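Local coordinates for uncharacterized protein PA0076 (Pseudomonas aeruginosa PAO1, PDB 2QNU), which is the type VI secretion system-associated protein TagF and probably helps to regulate that secretion machinery, at residues B[93-96]-B[97-101]; B[201-204]-B[205-208]; B[60-64]-B[65-69]. All blocks are in the same frame, centred on the assembly; numbering follows the deposited sequence.

Contact 1 (B[93-96]-B[97-101])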
loop_
_atom_site.group_PDB
_atom_site.type_symbol
_atom_site.label_atom_id
_atom_site.label_comp_id
_atom_site.label_asym_id
_atom_site.label_seq_id
_atom_site.Cartn_x
_atom_site.Cartn_y
_atom_site.Cartn_z
ATOM N N CYS B 93 -2.181 6.929 20.902
ATOM C CA CYS B 93 -3.345 7.708 20.530
ATOM C C CYS B 93 -4.336 6.848 19.726
ATOM O O CYS B 93 -4.016 6.311 18.670
ATOM C CB CYS B 93 -2.893 8.890 19.708
ATOM S SG CYS B 93 -4.233 9.860 19.243
ATOM N N LEU B 94 -5.550 6.742 20.230
ATOM C CA LEU B 94 -6.611 6.025 19.549
ATOM C C LEU B 94 -7.280 6.895 18.478
ATOM O O LEU B 94 -7.665 7.955 18.757
ATOM C CB LEU B 94 -7.639 5.608 20.570
ATOM C CG LEU B 94 -7.617 4.130 20.935
ATOM C CD1 LEU B 94 -6.629 3.878 22.020
ATOM C CD2 LEU B 94 -9.053 3.700 21.357
ATOM N N LEU B 95 -7.377 6.431 17.253
ATOM C CA LEU B 95 -7.937 7.241 16.181
ATOM C C LEU B 95 -9.264 6.630 15.683
ATOM O O LEU B 95 -9.543 5.426 15.913
ATOM C CB LEU B 95 -6.962 7.309 15.014
ATOM C CG LEU B 95 -5.590 7.922 15.292
ATOM C CD1 LEU B 95 -4.582 7.314 14.343
ATOM C CD2 LEU B 95 -5.676 9.454 15.155
ATOM N N PRO B 96 -10.086 7.443 14.998
ATOM C CA PRO B 96 -11.288 6.886 14.352
ATOM C C PRO B 96 -10.955 5.716 13.436
ATOM O O PRO B 96 -9.900 5.723 12.765
ATOM C CB PRO B 96 -11.804 8.062 13.532
ATOM C CG PRO B 96 -11.386 9.246 14.334
ATOM C CD PRO B 96 -10.015 8.903 14.806
ATOM N N ALA B 97 -11.834 4.729 13.397
ATOM C CA ALA B 97 -11.617 3.591 12.528
ATOM C C ALA B 97 -11.462 4.003 11.048
ATOM O O ALA B 97 -10.957 3.221 10.243
ATOM C CB ALA B 97 -12.745 2.578 12.689
ATOM N N ASN B 98 -11.855 5.219 10.688
ATOM C CA ASN B 98 -11.614 5.675 9.331
ATOM C C ASN B 98 -10.449 6.611 9.156
ATOM O O ASN B 98 -10.419 7.326 8.162
ATOM C CB ASN B 98 -12.854 6.393 8.794
ATOM C CG ASN B 98 -13.098 7.704 9.482
ATOM O OD1 ASN B 98 -12.459 8.009 10.470
ATOM N ND2 ASN B 98 -14.040 8.482 8.969
ATOM N N ALA B 99 -9.511 6.670 10.112
ATOM C CA ALA B 99 -8.408 7.628 9.992
ATOM C C ALA B 99 -7.389 7.137 8.978
ATOM O O ALA B 99 -7.322 5.941 8.728
ATOM C CB ALA B 99 -7.754 7.858 11.340
ATOM N N ASP B 100 -6.637 8.074 8.390
ATOM C CA ASP B 100 -5.641 7.789 7.353
ATOM C C ASP B 100 -4.248 7.473 7.948
ATOM O O ASP B 100 -3.378 8.329 8.118
ATOM C CB ASP B 100 -5.594 8.953 6.362
ATOM C CG ASP B 100 -4.377 8.914 5.411
ATOM O OD1 ASP B 100 -4.058 7.860 4.799
ATOM O OD2 ASP B 100 -3.755 10.014 5.250
ATOM N N LEU B 101 -4.056 6.192 8.220
ATOM C CA LEU B 101 -2.809 5.685 8.721
ATOM C C LEU B 101 -1.649 5.826 7.748
ATOM O O LEU B 101 -0.458 5.818 8.165
ATOM C CB LEU B 101 -3.001 4.260 9.133
ATOM C CG LEU B 101 -3.965 4.039 10.272
ATOM C CD1 LEU B 101 -3.941 2.563 10.636
ATOM C CD2 LEU B 101 -3.612 4.914 11.473
#

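Contact 2 (B[201-204]-B[205-208])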
loop_
_atom_site.group_PDB
_atom_site.type_symbol
_atom_site.label_atom_id
_atom_site.label_comp_id
_atom_site.label_asym_id
_atom_site.label_seq_id
_atom_site.Cartn_x
_atom_site.Cartn_y
_atom_site.Cartn_z
ATOM N N LEU B 201 -1.432 -8.377 13.877
ATOM C CA LEU B 201 -0.440 -8.141 14.951
ATOM C C LEU B 201 0.668 -9.099 14.755
ATOM O O LEU B 201 0.427 -10.198 14.280
ATOM C CB LEU B 201 -1.011 -8.386 16.342
ATOM C CG LEU B 201 -2.173 -7.473 16.752
ATOM C CD1 LEU B 201 -2.832 -7.898 18.038
ATOM C CD2 LEU B 201 -1.734 -6.075 16.793
ATOM N N PRO B 202 1.894 -8.692 15.155
ATOM C CA PRO B 202 2.988 -9.667 15.154
ATOM C C PRO B 202 2.596 -10.917 15.970
ATOM O O PRO B 202 2.051 -10.829 17.051
ATOM C CB PRO B 202 4.146 -8.906 15.767
ATOM C CG PRO B 202 3.762 -7.440 15.613
ATOM C CD PRO B 202 2.308 -7.350 15.605
ATOM N N PRO B 203 2.798 -12.089 15.390
ATOM C CA PRO B 203 2.624 -13.294 16.198
ATOM C C PRO B 203 3.622 -13.311 17.371
ATOM O O PRO B 203 4.742 -12.770 17.249
ATOM C CB PRO B 203 2.886 -14.441 15.230
ATOM C CG PRO B 203 3.531 -13.889 14.106
ATOM C CD PRO B 203 3.209 -12.380 14.009
ATOM N N ALA B 204 3.212 -13.925 18.472
ATOM C CA ALA B 204 4.021 -13.934 19.699
ATOM C C ALA B 204 5.465 -14.397 19.426
ATOM O O ALA B 204 6.382 -13.758 19.864
ATOM C CB ALA B 204 3.382 -14.749 20.757
ATOM N N PRO B 205 5.658 -15.488 18.672
ATOM C CA PRO B 205 7.051 -15.886 18.374
ATOM C C PRO B 205 7.815 -14.909 17.515
ATOM O O PRO B 205 8.996 -15.113 17.294
ATOM C CB PRO B 205 6.896 -17.228 17.650
ATOM C CG PRO B 205 5.455 -17.708 18.016
ATOM C CD PRO B 205 4.676 -16.455 18.125
ATOM N N ALA B 206 7.147 -13.907 16.978
ATOM C CA ALA B 206 7.815 -12.808 16.234
ATOM C C ALA B 206 8.226 -11.626 17.106
ATOM O O ALA B 206 9.041 -10.776 16.676
ATOM C CB ALA B 206 6.922 -12.292 15.082
ATOM N N PHE B 207 7.657 -11.553 18.311
ATOM C CA PHE B 207 8.065 -10.497 19.279
ATOM C C PHE B 207 9.589 -10.235 19.421
ATOM O O PHE B 207 10.066 -9.068 19.324
ATOM C CB PHE B 207 7.487 -10.751 20.653
ATOM C CG PHE B 207 7.480 -9.504 21.526
ATOM C CD1 PHE B 207 6.485 -8.531 21.377
ATOM C CD2 PHE B 207 8.476 -9.293 22.462
ATOM C CE1 PHE B 207 6.476 -7.424 22.179
ATOM C CE2 PHE B 207 8.478 -8.166 23.245
ATOM C CZ PHE B 207 7.484 -7.224 23.106
ATOM N N GLY B 208 10.328 -11.322 19.638
ATOM C CA GLY B 208 11.761 -11.313 19.605
ATOM C C GLY B 208 12.490 -10.469 18.566
ATOM O O GLY B 208 13.569 -9.928 18.877
HETATM O O HOH W 1 9.233 -13.946 20.241
#

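Contact 3 (B[60-64]-B[65-69])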
loop_
_atom_site.group_PDB
_atom_site.type_symbol
_atom_site.label_atom_id
_atom_site.label_comp_id
_atom_site.label_asym_id
_atom_site.label_seq_id
_atom_site.Cartn_x
_atom_site.Cartn_y
_atom_site.Cartn_z
ATOM N N PHE B 60 4.560 2.934 15.919
ATOM C CA PHE B 60 3.652 2.059 15.265
ATOM C C PHE B 60 2.346 2.724 14.818
ATOM O O PHE B 60 1.897 3.707 15.380
ATOM C CB PHE B 60 3.332 0.869 16.174
ATOM C CG PHE B 60 2.661 1.251 17.470
ATOM C CD1 PHE B 60 1.279 1.429 17.544
ATOM C CD2 PHE B 60 3.406 1.383 18.633
ATOM C CE1 PHE B 60 0.675 1.760 18.742
ATOM C CE2 PHE B 60 2.829 1.730 19.822
ATOM C CZ PHE B 60 1.485 1.924 19.908
ATOM N N ALA B 61 1.749 2.095 13.809
ATOM C CA ALA B 61 0.377 2.333 13.414
ATOM C C ALA B 61 -0.318 1.004 13.132
ATOM O O ALA B 61 0.149 0.175 12.330
ATOM C CB ALA B 61 0.360 3.179 12.226
ATOM N N ILE B 62 -1.392 0.802 13.862
ATOM C CA ILE B 62 -2.163 -0.427 13.880
ATOM C C ILE B 62 -3.587 -0.197 13.361
ATOM O O ILE B 62 -4.306 0.673 13.821
ATOM C CB ILE B 62 -2.182 -0.968 15.261
ATOM C CG1 ILE B 62 -0.682 -1.277 15.645
ATOM C CG2 ILE B 62 -3.120 -2.189 15.373
ATOM C CD1 ILE B 62 -0.492 -1.632 17.069
ATOM N N ALA B 63 -3.977 -1.022 12.402
ATOM C CA ALA B 63 -5.352 -0.954 11.814
ATOM C C ALA B 63 -6.469 -1.173 12.830
ATOM O O ALA B 63 -6.283 -1.849 13.864
ATOM C CB ALA B 63 -5.488 -1.971 10.679
ATOM N N PRO B 64 -7.660 -0.632 12.528
ATOM C CA PRO B 64 -8.836 -0.895 13.352
ATOM C C PRO B 64 -9.167 -2.361 13.412
ATOM O O PRO B 64 -8.976 -3.067 12.441
ATOM C CB PRO B 64 -9.977 -0.158 12.619
ATOM C CG PRO B 64 -9.281 0.910 11.809
ATOM C CD PRO B 64 -7.975 0.232 11.379
ATOM N N GLY B 65 -9.613 -2.811 14.567
ATOM C CA GLY B 65 -10.066 -4.190 14.759
ATOM C C GLY B 65 -8.989 -5.218 15.059
ATOM O O GLY B 65 -9.282 -6.399 15.255
ATOM N N LEU B 66 -7.738 -4.807 15.068
ATOM C CA LEU B 66 -6.663 -5.739 15.470
ATOM C C LEU B 66 -6.492 -5.746 16.986
ATOM O O LEU B 66 -5.979 -6.696 17.571
ATOM C CB LEU B 66 -5.367 -5.374 14.800
ATOM C CG LEU B 66 -5.260 -5.456 13.291
ATOM C CD1 LEU B 66 -3.838 -5.096 12.950
ATOM C CD2 LEU B 66 -5.624 -6.830 12.765
ATOM N N LEU B 67 -6.912 -4.669 17.615
ATOM C CA LEU B 67 -6.954 -4.586 19.051
ATOM C C LEU B 67 -8.414 -4.409 19.425
ATOM O O LEU B 67 -9.169 -5.405 19.435
ATOM C CB LEU B 67 -6.030 -3.436 19.512
ATOM C CG LEU B 67 -4.556 -3.875 19.232
ATOM C CD1 LEU B 67 -3.552 -2.743 19.081
ATOM C CD2 LEU B 67 -4.107 -4.862 20.274
ATOM N N GLY B 68 -8.825 -3.176 19.706
ATOM C CA GLY B 68 -10.241 -2.807 19.662
ATOM C C GLY B 68 -10.564 -2.223 18.307
ATOM O O GLY B 68 -9.801 -2.362 17.367
ATOM N N GLY B 69 -11.683 -1.524 18.214
ATOM C CA GLY B 69 -12.222 -1.106 16.927
ATOM C C GLY B 69 -11.716 0.224 16.421
ATOM O O GLY B 69 -12.032 0.648 15.295
HETATM O O HOH W 2 -6.813 -1.710 16.315
#

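Contact 1 (B[93-96]-B[97-101])
The pyrrolidine ring of P96 carries the methyl group of A99 over one of its faces, close to the ring normal, with P96 CD 4.3 Å from A99 CB. At the CB corner of the same ring stands the carboxamide of N98, whose OD1 comes to 3.1 Å from P96 CB. The N98 C=O bond is aimed almost straight at that carbon (CG-OD1...CB about 155°), so the amide meets the ring end-on instead of stacking on it. This placement follows from an N98 chi1 of 69°, which tucks CG between the backbone N and the carbonyl carbon and turns the amide back over the bend.

The bend itself is a type I beta turn from P96 to A99. Its closing bond runs from A99 N to P96 O, 2.8 Å with an N-H...O angle of 152°. The chain reversal brings A99 CB to 3.8 Å from L95 CB. Further in, the leucine ends meet: L95 CD1 lies 3.9 Å from L101 CD2, the two side chains approaching at a slant. The buried leucines thus lie beneath a turn whose P96, A97 and N98 are exposed.

The contact is where strand 89-95 passes into helix 101-105. L95 pairs by backbone bonds with A71 and packs on T73 of strand 71-77. At the other end, D100 is the N-cap, with OD1 making weak bonds to G102 N and G103 N, while L101 rests on C177 of helix 165-177.

Contact 2 (B[201-204]-B[205-208])
The carbonyl oxygen of P203 is gripped by two backbone N-H groups: A206 N at 2.7 Å, with an N-H...O angle of 143°, and, weakly, F207 N at 3.3 Å. F207 N is shared, because it also donates to A204 O at 3.0 Å. A204 O in turn accepts a hydrogen bond from a water at 2.9 Å, and that water accepts one from G208 N. The two stronger backbone hydrogen bonds, A206 N to P203 O and F207 N to A204 O, each span three residues and accompany the helical phi/psi of 205-207.

Apolar packing follows the same bend. The A206 methyl lies over a face of the P203 ring, displaced toward CD, with A206 CB 3.9 Å from P203 CD. The two prolines also meet, P203 CB lying 4.0 Å from P205 CD. Outside, A206 and P203 both touch Y198 of strand 194-199, and P203 also packs on N156 of the second subunit.

Since P205 has no N-H to give, the turn is held by the two donors that follow it, and the water extends the bonding to G208, just before helix 209-212.

Contact 3 (B[60-64]-B[65-69])
A type II beta turn from A63 to L66 begins the connection between the antiparallel neighbours 58-62 and 71-77, and this contact is the folding of that hairpin loop back on the end of its first strand. The turn is defined by its torsions: P64, in an extended polyproline-like conformation, and G65, with phi at 84°, hold the central positions, and the positive phi suits a residue without a side chain. The usual closing pair, A63 O and L66 N, is 3.5 Å apart and does not count as a hydrogen bond.

I62 supplies the apolar surface. Its CG2 branch lies between two leucine methyls, 3.9 Å from L66 CD1 and 3.8 Å from L67 CD1. The L67 methyl reaches both branches of the isoleucine, since I62 CD1 is likewise 3.8 Å from L67 CD1, and the two side chains meet at about a right angle. With chi1 of -62°, I62 turns CG2 anti to its own nitrogen, which presents that branch to the returning loop. L66 CB and CG lie against A63 O, each 3.8 Å away, and L66 CD1 reaches the A63 methyl.

Beyond the turn, G65 N donates to G68 O over 2.8 Å. This curl brings G69 O to 3.5 Å from P64 CB. A water accepts from L67 N at 3.2 Å and also approaches A63 O, though so closely that its exact position is doubtful.

I62 is further covered by W29 of helix 23-44 and W183 of strand 180-185, while L67 packs on F25, P28 and W29 of that helix. The loop is therefore held to its strand by apolar contact of I62 with L66 and L67, while the G65-G68 backbone bond curls it and the water only possibly bridges it.

In the fold
From the N terminus, contact 3 comes first, turning the chain between strands 58-62 and 71-77; contact 1 follows, leading strand 89-95 into helix 101-105; contact 2 lies far later, between strand 194-199 and helix 209-212. They run in series, neither nested nor crossed. Contacts 1 and 3, with centres 9 Å apart, touch directly at one end of the antiparallel sheet: A97 O is 3.3 Å from P64 CG, and L101 CD1 is 3.7 Å from I62 O. Contact 2, its centre 15 Å from that of contact 3, meets it through L201 CD1, 3.4 Å from L66 O. The centres of contacts 1 and 2 are 23 Å apart without touching, so contact 3, which touches both, links them.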